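Local structure of beta sliding clamp (Caulobacter crescentus, 5WCE) at residues A[147-152]-A[341-346]; A[161-166]-A[182-187]; A[174-179]-A[193-198]; A[260-265]-A[359-364]. The protein forms a ring-shaped head-to-tail dimer around DNA that tethers DNA polymerases and other proteins to it, probably making replication processive. One frame throughout, in Å; residues are numbered along the deposited sequence.

Contact 1. Residues A[147-152]-A[341-346]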
# COMPACT_ATOMS: atom_id res chain seq x y z
N ILE A 147 2.86 7.71 -23.42
CA ILE A 147 3.29 7.83 -22.07
C ILE A 147 3.57 6.46 -21.42
O ILE A 147 4.66 6.24 -20.84
CB ILE A 147 2.28 8.67 -21.22
CG1 ILE A 147 2.29 10.11 -21.70
CG2 ILE A 147 2.62 8.60 -19.75
CD1 ILE A 147 1.09 10.93 -21.20
N ASP A 148 2.60 5.55 -21.50
CA ASP A 148 2.75 4.26 -20.81
C ASP A 148 3.94 3.41 -21.34
O ASP A 148 4.58 2.69 -20.57
CB ASP A 148 1.47 3.45 -20.84
CG ASP A 148 0.36 4.03 -19.91
OD1 ASP A 148 0.62 5.03 -19.20
OD2 ASP A 148 -0.78 3.49 -19.96
N LYS A 149 4.23 3.51 -22.62
CA LYS A 149 5.40 2.85 -23.22
C LYS A 149 6.75 3.40 -22.79
O LYS A 149 7.76 2.73 -22.99
CB LYS A 149 5.31 2.87 -24.74
CG LYS A 149 4.12 2.15 -25.34
CD LYS A 149 4.31 0.64 -25.36
CE LYS A 149 3.23 -0.02 -26.18
NZ LYS A 149 3.25 -1.48 -25.94
N THR A 150 6.82 4.61 -22.23
CA THR A 150 8.11 5.28 -21.97
C THR A 150 8.35 5.79 -20.56
O THR A 150 9.48 5.97 -20.17
CB THR A 150 8.28 6.48 -22.91
OG1 THR A 150 7.21 7.42 -22.68
CG2 THR A 150 8.28 6.02 -24.35
N ARG A 151 7.31 6.05 -19.77
CA ARG A 151 7.52 6.93 -18.60
C ARG A 151 8.33 6.25 -17.48
O ARG A 151 9.01 6.91 -16.72
CB ARG A 151 6.20 7.45 -18.06
CG ARG A 151 5.42 6.49 -17.26
CD ARG A 151 4.07 6.98 -16.80
NE ARG A 151 4.13 7.70 -15.57
CZ ARG A 151 3.14 7.76 -14.66
NH1 ARG A 151 1.97 7.13 -14.84
NH2 ARG A 151 3.35 8.46 -13.57
N PHE A 152 8.32 4.91 -17.48
CA PHE A 152 9.12 4.13 -16.53
C PHE A 152 10.60 4.46 -16.64
O PHE A 152 11.32 4.33 -15.67
CB PHE A 152 8.87 2.62 -16.73
CG PHE A 152 9.57 2.05 -17.95
CD1 PHE A 152 8.96 2.07 -19.20
CD2 PHE A 152 10.87 1.56 -17.86
CE1 PHE A 152 9.61 1.59 -20.34
CE2 PHE A 152 11.53 1.08 -18.99
CZ PHE A 152 10.90 1.07 -20.21
N CYS A 341 10.82 -6.12 -20.72
CA CYS A 341 9.95 -7.24 -21.00
C CYS A 341 8.48 -6.91 -20.65
O CYS A 341 7.56 -7.36 -21.32
CB CYS A 341 10.39 -8.49 -20.23
SG CYS A 341 11.99 -9.13 -20.77
N GLY A 342 8.28 -6.10 -19.62
CA GLY A 342 6.93 -5.60 -19.23
C GLY A 342 6.22 -4.73 -20.25
O GLY A 342 5.03 -4.57 -20.17
N GLN A 343 6.95 -4.15 -21.20
CA GLN A 343 6.38 -3.32 -22.26
C GLN A 343 6.06 -4.07 -23.51
O GLN A 343 5.28 -3.59 -24.31
CB GLN A 343 7.32 -2.15 -22.60
CG GLN A 343 7.50 -1.18 -21.45
CD GLN A 343 6.19 -0.52 -21.06
OE1 GLN A 343 5.31 -0.30 -21.91
NE2 GLN A 343 6.01 -0.30 -19.78
N ILE A 344 6.62 -5.24 -23.68
CA ILE A 344 6.48 -5.98 -24.91
C ILE A 344 5.03 -6.47 -24.99
O ILE A 344 4.51 -7.05 -24.03
CB ILE A 344 7.48 -7.16 -24.92
CG1 ILE A 344 8.93 -6.62 -24.97
CG2 ILE A 344 7.20 -8.15 -26.02
CD1 ILE A 344 9.30 -5.76 -26.15
N ALA A 345 4.38 -6.24 -26.13
CA ALA A 345 2.91 -6.40 -26.25
C ALA A 345 2.48 -7.80 -26.70
O ALA A 345 1.29 -8.11 -26.65
CB ALA A 345 2.36 -5.34 -27.22
N GLY A 346 3.40 -8.60 -27.25
CA GLY A 346 3.06 -9.93 -27.75
C GLY A 346 3.94 -11.02 -27.17
O GLY A 346 4.70 -10.75 -26.27
O HOH W 1 5.81 -2.67 -26.79
O HOH W 2 2.72 -2.21 -23.38
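The backbone O of Gln343 is gripped by two waters and, more weakly, by Lys149. The bond from Lys149 NZ to Gln343 O is weak, at 3.4 Å. Water 1 strengthens the link: it donates to Gln343 O at 2.7 Å and accepts from Lys149 NZ at 2.9 Å. Water 2 makes a second bridge between the same two atoms. The contact lies where the central and C-terminal domains of the sliding clamp meet. It joins the end of helix 140-148 to the end of helix 334-343.

Lys149 reaches across because its chain bends about the CB-CG bond (chi2 -78°) and then runs extended to NZ. On the way its CD passes Gln343 OE1 at 3.7 Å. The two side chains run past each other in opposite directions. Gln343 is folded as well, with chi2 -62°, which lays its amide between Lys149 and Phe152. The amide plane and the Phe152 ring are nearly parallel, 3° apart. These two groups also pass in opposite directions, with NE2 of Gln343 3.8 Å from CD1 of Phe152.

Tyr372 of strand 370-374 bonds Lys149 O through its OH and touches Phe152 and Gln343. The Asp148 carboxylate turns instead to Arg217 of helix 210-220, in a salt bridge.

The contact lies at the surface, and its one direct hydrogen bond across the segments is weak. The nearest carbon contact is between Phe152 CE1 and Gln343 CG, at 3.7 Å.

Contact 2. Residues A[161-166]-A[182-187]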
# COMPACT_ATOMS: atom_id res chain seq x y z
N TYR A 161 17.12 18.51 -14.07
CA TYR A 161 18.06 18.05 -15.07
C TYR A 161 17.27 17.57 -16.26
O TYR A 161 16.14 17.10 -16.15
CB TYR A 161 18.91 16.92 -14.47
CG TYR A 161 20.11 16.45 -15.25
CD1 TYR A 161 21.07 17.35 -15.72
CD2 TYR A 161 20.30 15.09 -15.50
CE1 TYR A 161 22.19 16.90 -16.42
CE2 TYR A 161 21.41 14.63 -16.21
CZ TYR A 161 22.34 15.54 -16.67
OH TYR A 161 23.44 15.04 -17.36
N TYR A 162 17.90 17.68 -17.42
CA TYR A 162 17.24 17.28 -18.66
C TYR A 162 16.74 15.82 -18.71
O TYR A 162 15.81 15.52 -19.47
CB TYR A 162 18.07 17.68 -19.89
CG TYR A 162 19.54 17.22 -19.95
CD1 TYR A 162 19.86 15.86 -19.99
CD2 TYR A 162 20.60 18.15 -20.02
CE1 TYR A 162 21.17 15.42 -20.08
CE2 TYR A 162 21.93 17.73 -20.10
CZ TYR A 162 22.22 16.37 -20.13
OH TYR A 162 23.53 15.95 -20.23
N LEU A 163 17.27 14.93 -17.86
CA LEU A 163 16.74 13.54 -17.77
C LEU A 163 15.44 13.33 -17.00
O LEU A 163 14.85 12.26 -17.08
CB LEU A 163 17.80 12.61 -17.19
CG LEU A 163 19.12 12.62 -17.96
CD1 LEU A 163 19.98 11.46 -17.52
CD2 LEU A 163 18.99 12.56 -19.47
N ASN A 164 14.97 14.34 -16.24
CA ASN A 164 13.85 14.15 -15.35
C ASN A 164 12.54 14.54 -16.03
O ASN A 164 11.62 14.99 -15.38
CB ASN A 164 14.03 14.94 -14.02
CG ASN A 164 15.40 14.69 -13.38
OD1 ASN A 164 16.04 13.67 -13.65
ND2 ASN A 164 15.87 15.63 -12.57
N GLY A 165 12.45 14.35 -17.34
CA GLY A 165 11.17 14.47 -18.02
C GLY A 165 11.17 13.74 -19.35
O GLY A 165 12.14 13.07 -19.70
N LEU A 166 10.06 13.88 -20.07
CA LEU A 166 9.79 13.10 -21.27
C LEU A 166 9.96 14.01 -22.47
O LEU A 166 9.32 15.06 -22.52
CB LEU A 166 8.37 12.54 -21.19
CG LEU A 166 7.93 11.63 -22.36
CD1 LEU A 166 8.71 10.33 -22.29
CD2 LEU A 166 6.44 11.37 -22.27
N VAL A 182 10.55 10.28 -25.95
CA VAL A 182 11.80 9.58 -25.54
C VAL A 182 12.07 9.88 -24.06
O VAL A 182 11.99 11.04 -23.62
CB VAL A 182 13.02 9.98 -26.36
CG1 VAL A 182 14.29 9.37 -25.76
CG2 VAL A 182 12.87 9.53 -27.80
N ALA A 183 12.33 8.82 -23.29
CA ALA A 183 12.69 8.95 -21.87
C ALA A 183 14.00 8.22 -21.65
O ALA A 183 14.22 7.13 -22.21
CB ALA A 183 11.62 8.35 -20.99
N THR A 184 14.87 8.81 -20.88
CA THR A 184 16.09 8.14 -20.42
C THR A 184 16.53 8.70 -19.05
O THR A 184 16.40 9.90 -18.75
CB THR A 184 17.23 8.22 -21.44
OG1 THR A 184 18.35 7.45 -20.98
CG2 THR A 184 17.66 9.61 -21.77
N ASP A 185 17.10 7.82 -18.24
CA ASP A 185 17.63 8.18 -16.92
C ASP A 185 19.12 8.00 -16.86
O ASP A 185 19.68 7.98 -15.79
CB ASP A 185 16.94 7.30 -15.85
CG ASP A 185 17.20 5.83 -16.04
OD1 ASP A 185 17.93 5.44 -16.99
OD2 ASP A 185 16.68 5.07 -15.21
N GLY A 186 19.75 7.90 -18.02
CA GLY A 186 21.16 7.63 -18.09
C GLY A 186 21.55 6.16 -18.02
O GLY A 186 22.69 5.83 -18.30
N HIS A 187 20.62 5.27 -17.67
CA HIS A 187 20.92 3.83 -17.57
C HIS A 187 20.23 2.99 -18.63
O HIS A 187 20.65 1.86 -18.95
CB HIS A 187 20.52 3.32 -16.18
CG HIS A 187 21.14 4.07 -15.05
ND1 HIS A 187 22.44 3.85 -14.63
CD2 HIS A 187 20.65 5.05 -14.25
CE1 HIS A 187 22.70 4.65 -13.61
NE2 HIS A 187 21.64 5.40 -13.37
O HOH W 3 14.09 11.23 -19.74
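Leu163 packs down on the backbone of Thr184, Asp185 and Gly186, and this is the tight part of the contact. The two segments lie at the open end of the beta hairpin formed by strands 165-173 and 176-184. Leu163 itself sits in a type I turn, Tyr161 to Asn164, just before the first strand. Its CB is 3.4 Å from Thr184 O. Its two methyls then part. CD1 goes over the Asp185-Gly186 peptide, 3.6 Å from Gly186 N, and CD2 reaches Thr184 CG2 at 4.0 Å. CD2 also lies in plane at the edge of the Tyr162 ring.

Further into the hairpin, Leu166 makes an apolar side-chain contact. With CG anti to the backbone N (chi1 -178°), its CD1 reaches Ala183 CB at 3.8 Å. Thr150 and Ile213 also touch Leu166 and help bury it.

The backbones between these two leucines are looser. Here water 3 replaces a direct strand-to-strand bond: it donates to Gly165 O at 2.7 Å and accepts from Thr184 N at 2.8 Å.

Beyond Leu163 the turn opens to solvent: Gly186, though touched by Leu163 CD1, and His187 are exposed. In other bacterial clamps the corresponding region borders the pocket that takes the clamp-binding motif of partner proteins, and it probably does so here. Bonds to Arg188, just beyond the segment, and one within it shape this turn. Thr184 OG1 bonds Arg188 O, and Asp185 OD2 makes a salt bridge to Arg188. Asp185 OD1 closes an Asx turn by accepting from His187 N at 2.8 Å, met 39° out of the carboxylate plane.

Contact 3. Residues A[174-179]-A[193-198]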
# COMPACT_ATOMS: atom_id res chain seq x y z
N GLY A 174 10.50 7.46 -42.26
CA GLY A 174 9.65 6.44 -42.92
C GLY A 174 8.54 6.98 -43.82
O GLY A 174 7.47 6.36 -43.93
N GLY A 175 8.79 8.14 -44.45
CA GLY A 175 7.82 8.80 -45.36
C GLY A 175 6.70 9.54 -44.62
O GLY A 175 5.66 9.85 -45.21
N GLU A 176 6.91 9.81 -43.34
CA GLU A 176 5.86 10.26 -42.46
C GLU A 176 6.57 11.09 -41.39
O GLU A 176 7.66 10.75 -40.93
CB GLU A 176 5.19 9.03 -41.81
CG GLU A 176 3.69 9.19 -41.62
CD GLU A 176 3.05 8.08 -40.78
OE1 GLU A 176 3.73 7.52 -39.87
OE2 GLU A 176 1.86 7.76 -41.05
N THR A 177 5.89 12.10 -40.88
CA THR A 177 6.30 12.70 -39.62
C THR A 177 5.68 11.93 -38.43
O THR A 177 4.50 11.65 -38.43
CB THR A 177 5.95 14.20 -39.61
OG1 THR A 177 6.67 14.85 -40.66
CG2 THR A 177 6.33 14.82 -38.28
N LYS A 178 6.48 11.61 -37.45
CA LYS A 178 6.02 10.96 -36.23
C LYS A 178 6.05 11.91 -35.04
O LYS A 178 6.99 12.65 -34.90
CB LYS A 178 6.90 9.75 -35.98
CG LYS A 178 6.54 8.68 -37.00
CD LYS A 178 7.73 7.93 -37.45
CE LYS A 178 7.27 6.86 -38.43
NZ LYS A 178 8.35 5.87 -38.51
N LEU A 179 5.02 11.88 -34.21
CA LEU A 179 5.08 12.44 -32.85
C LEU A 179 5.74 11.37 -31.94
O LEU A 179 5.20 10.27 -31.82
CB LEU A 179 3.69 12.81 -32.36
CG LEU A 179 3.57 13.42 -30.96
CD1 LEU A 179 4.32 14.72 -30.88
CD2 LEU A 179 2.12 13.66 -30.59
N GLU A 193 6.42 6.13 -30.55
CA GLU A 193 6.00 7.12 -31.52
C GLU A 193 4.70 6.72 -32.21
O GLU A 193 4.28 5.56 -32.17
CB GLU A 193 7.11 7.38 -32.53
CG GLU A 193 7.34 6.21 -33.50
CD GLU A 193 8.65 6.24 -34.23
OE1 GLU A 193 9.38 7.24 -34.09
OE2 GLU A 193 8.91 5.25 -34.98
N MET A 194 4.08 7.73 -32.82
CA MET A 194 2.83 7.59 -33.57
C MET A 194 2.88 8.49 -34.78
O MET A 194 3.71 9.41 -34.81
CB MET A 194 1.65 7.99 -32.70
CG MET A 194 1.68 9.49 -32.25
SD MET A 194 0.33 9.98 -31.16
CE MET A 194 -0.94 10.02 -32.42
N PRO A 195 2.01 8.25 -35.78
CA PRO A 195 1.90 9.23 -36.87
C PRO A 195 1.54 10.60 -36.29
O PRO A 195 0.66 10.68 -35.43
CB PRO A 195 0.78 8.69 -37.77
CG PRO A 195 0.65 7.24 -37.41
CD PRO A 195 1.10 7.11 -35.97
N ALA A 196 2.20 11.65 -36.76
CA ALA A 196 2.01 12.98 -36.18
C ALA A 196 0.59 13.45 -36.46
O ALA A 196 0.18 13.49 -37.62
CB ALA A 196 3.03 13.96 -36.73
N PRO A 197 -0.18 13.78 -35.40
CA PRO A 197 -1.50 14.39 -35.61
C PRO A 197 -1.42 15.62 -36.49
O PRO A 197 -0.36 16.28 -36.57
CB PRO A 197 -1.97 14.78 -34.21
CG PRO A 197 -1.13 14.01 -33.28
CD PRO A 197 0.17 13.70 -33.98
N GLU A 198 -2.52 15.93 -37.17
CA GLU A 198 -2.60 17.16 -37.94
C GLU A 198 -2.34 18.34 -36.99
O GLU A 198 -2.96 18.41 -35.93
CB GLU A 198 -3.97 17.26 -38.61
CG GLU A 198 -4.13 18.48 -39.49
CD GLU A 198 -5.50 18.55 -40.13
OE1 GLU A 198 -5.60 18.09 -41.29
OE2 GLU A 198 -6.44 19.10 -39.48
O HOH W 4 10.51 6.54 -37.27
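Leu179 and Met194 lie side by side and point the same way, with Leu179 CB 3.9 Å from Met194 CG. They face each other as a hydrogen-bonded pair in the antiparallel hairpin of strands 176-184 and 188-195. Met194 N donates to Leu179 O at 3.0 Å, while the return bond from Leu179 N to Met194 O is weak. Leu146 of helix 140-148 packs on both side chains. Pro197 meets Leu179 at about a right angle, its CD 3.9 Å from Leu179 CD2.

Lys178 and Glu193 slant across each other on the other side of the sheet. Glu193 has CG between the backbone N and the carbonyl carbon (chi1 71°), and its extended chain then carries the carboxylate along Lys178. The methylene CD of Lys178 lies 3.8 Å from Glu193 CD. At the ends, Lys178 NZ and Glu193 OE2 form a long salt bridge of 3.6 Å. Water 4 spans the same pair, 2.6 Å from Lys178 NZ. Glu193 OE1 has its own salt bridge, to Arg180.

Beyond the last bridge pair, Ala196 N still donates to Thr177 O at 2.8 Å. This brings Ala196 CB against Thr177 CG2.

The carboxylate of Glu193 is thus shared by two cations, which probably favours its charged form. The chemistry implies a two-sided hairpin: apolar packing beneath helix 140-148, and water-assisted charge pairing on the opposite side.

Contact 4. Residues A[260-265]-A[359-364]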
# COMPACT_ATOMS: atom_id res chain seq x y z
N VAL A 260 22.78 7.13 -29.28
CA VAL A 260 22.74 6.08 -28.29
C VAL A 260 21.96 4.86 -28.80
O VAL A 260 22.16 3.75 -28.32
CB VAL A 260 22.08 6.60 -26.98
CG1 VAL A 260 22.21 5.57 -25.87
CG2 VAL A 260 22.72 7.93 -26.55
N ILE A 261 21.02 5.07 -29.72
CA ILE A 261 20.14 4.02 -30.18
C ILE A 261 20.89 3.29 -31.28
O ILE A 261 21.12 3.85 -32.36
CB ILE A 261 18.76 4.50 -30.69
CG1 ILE A 261 18.01 5.17 -29.54
CG2 ILE A 261 17.98 3.32 -31.27
CD1 ILE A 261 16.60 5.61 -29.87
N PRO A 262 21.29 2.05 -30.99
CA PRO A 262 22.09 1.32 -31.98
C PRO A 262 21.34 0.99 -33.28
O PRO A 262 20.21 0.51 -33.26
CB PRO A 262 22.50 0.03 -31.25
CG PRO A 262 21.62 -0.07 -30.05
CD PRO A 262 20.82 1.20 -29.88
N ARG A 263 21.98 1.25 -34.42
CA ARG A 263 21.37 0.98 -35.74
C ARG A 263 21.89 -0.27 -36.38
O ARG A 263 21.20 -0.85 -37.21
CB ARG A 263 21.66 2.13 -36.69
CG ARG A 263 21.04 3.44 -36.28
CD ARG A 263 21.50 4.56 -37.22
NE ARG A 263 20.70 5.76 -36.96
N ASP A 264 23.10 -0.66 -36.03
CA ASP A 264 23.82 -1.69 -36.77
C ASP A 264 24.05 -2.96 -35.98
O ASP A 264 24.86 -3.76 -36.41
CB ASP A 264 25.17 -1.10 -37.20
CG ASP A 264 25.01 0.17 -38.02
OD1 ASP A 264 24.05 0.22 -38.83
OD2 ASP A 264 25.82 1.11 -37.85
N ASN A 265 23.40 -3.15 -34.82
CA ASN A 265 23.69 -4.34 -34.01
C ASN A 265 23.31 -5.63 -34.76
O ASN A 265 22.17 -5.78 -35.13
CB ASN A 265 22.94 -4.32 -32.65
CG ASN A 265 23.57 -3.39 -31.63
OD1 ASN A 265 24.45 -2.58 -31.96
ND2 ASN A 265 23.11 -3.48 -30.36
N PRO A 359 25.55 -0.65 -26.16
CA PRO A 359 24.10 -0.65 -25.96
C PRO A 359 23.39 -1.76 -26.74
O PRO A 359 23.77 -2.04 -27.88
CB PRO A 359 23.67 0.74 -26.49
CG PRO A 359 24.90 1.57 -26.38
CD PRO A 359 26.04 0.64 -26.69
N THR A 360 22.31 -2.29 -26.16
CA THR A 360 21.54 -3.34 -26.71
C THR A 360 20.16 -2.79 -27.06
O THR A 360 19.59 -2.10 -26.28
CB THR A 360 21.43 -4.49 -25.68
OG1 THR A 360 22.74 -5.04 -25.45
CG2 THR A 360 20.58 -5.58 -26.15
N LEU A 361 19.65 -3.15 -28.23
CA LEU A 361 18.33 -2.72 -28.71
C LEU A 361 17.36 -3.84 -28.44
O LEU A 361 17.69 -5.03 -28.66
CB LEU A 361 18.36 -2.46 -30.22
CG LEU A 361 17.13 -1.88 -30.87
CD1 LEU A 361 16.95 -0.49 -30.33
CD2 LEU A 361 17.25 -1.78 -32.39
N VAL A 362 16.18 -3.51 -27.95
CA VAL A 362 15.09 -4.47 -27.84
C VAL A 362 13.93 -3.92 -28.66
O VAL A 362 13.54 -2.73 -28.50
CB VAL A 362 14.65 -4.67 -26.39
CG1 VAL A 362 13.65 -5.81 -26.29
CG2 VAL A 362 15.87 -4.95 -25.51
N VAL A 363 13.42 -4.75 -29.55
CA VAL A 363 12.30 -4.36 -30.39
C VAL A 363 11.14 -5.31 -30.17
O VAL A 363 11.31 -6.45 -29.74
CB VAL A 363 12.63 -4.22 -31.88
CG1 VAL A 363 13.66 -3.10 -32.15
CG2 VAL A 363 13.07 -5.47 -32.49
N ASP A 364 9.94 -4.80 -30.44
CA ASP A 364 8.71 -5.50 -30.19
C ASP A 364 8.14 -5.87 -31.56
O ASP A 364 7.67 -4.98 -32.31
CB ASP A 364 7.70 -4.62 -29.46
CG ASP A 364 6.44 -5.36 -29.11
OD1 ASP A 364 6.14 -6.41 -29.77
OD2 ASP A 364 5.71 -4.91 -28.19
O HOH W 5 25.46 -0.70 -29.85
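Pro262 is the main bump of this contact. Its CG pushes toward strand 360-364 and fits between Pro359 and Leu361. There it lies 3.6 Å from Pro359 O and 4.0 Å from Leu361 CB. Pro262 CG also touches Pro359 CB, at 4.2 Å. Pro359 answers with a bump of its own: its CB rests against Val260 O at 3.8 Å.

Leu361 forms the other ridge. Its CG is anti to the backbone N (chi1 -174°), and its two methyls then fork. CD2 goes to Pro262 O, and CD1 meets Ile261 CG2 at 4.1 Å. Ile261 and Pro359 both continue onto Val373 of the neighbouring strand.

Strand 360-364 belongs to the eight-stranded antiparallel sheet that the central and C-terminal domains build together. Segment 260-265 is the loop leading into strand 267-272, at one margin of that sheet.

Asn265 reaches back to the same carbonyl. Its ND2 donates to Pro359 O at 2.9 Å, fairly straight at 161°, with the donor in the carbonyl plane and the acceptor in the amide plane. ND2 also bonds Arg352 O, so two backbone acceptors hold the amide's rotation. Water 5 fills the corner beside this bond, donating to Asn265 OD1 and, at 2.9 Å, to Pro359 O.

From the N terminus, contact 1 opens first, at the end of helix 140-148. Contacts 2 and 3 both open and close inside its long loop. They cross each other: 161-166, 174-179, 182-187 and 193-198 follow in turn, and strand 176-184 serves both. Contact 4 opens at 260-265, also before contact 1 closes. Segment 341-346 then closes contact 1, and 359-364 closes contact 4, so these two cross. Contacts 2 and 3 link neighbouring strands of the central domain, contact 4 lies within the C-terminal domain, and contact 1 spans both. Thr150 packs on Ala183 and Leu166, joining contacts 1 and 2. Ala345 N probably bonds Asp364 OD2, joining contacts 1 and 4.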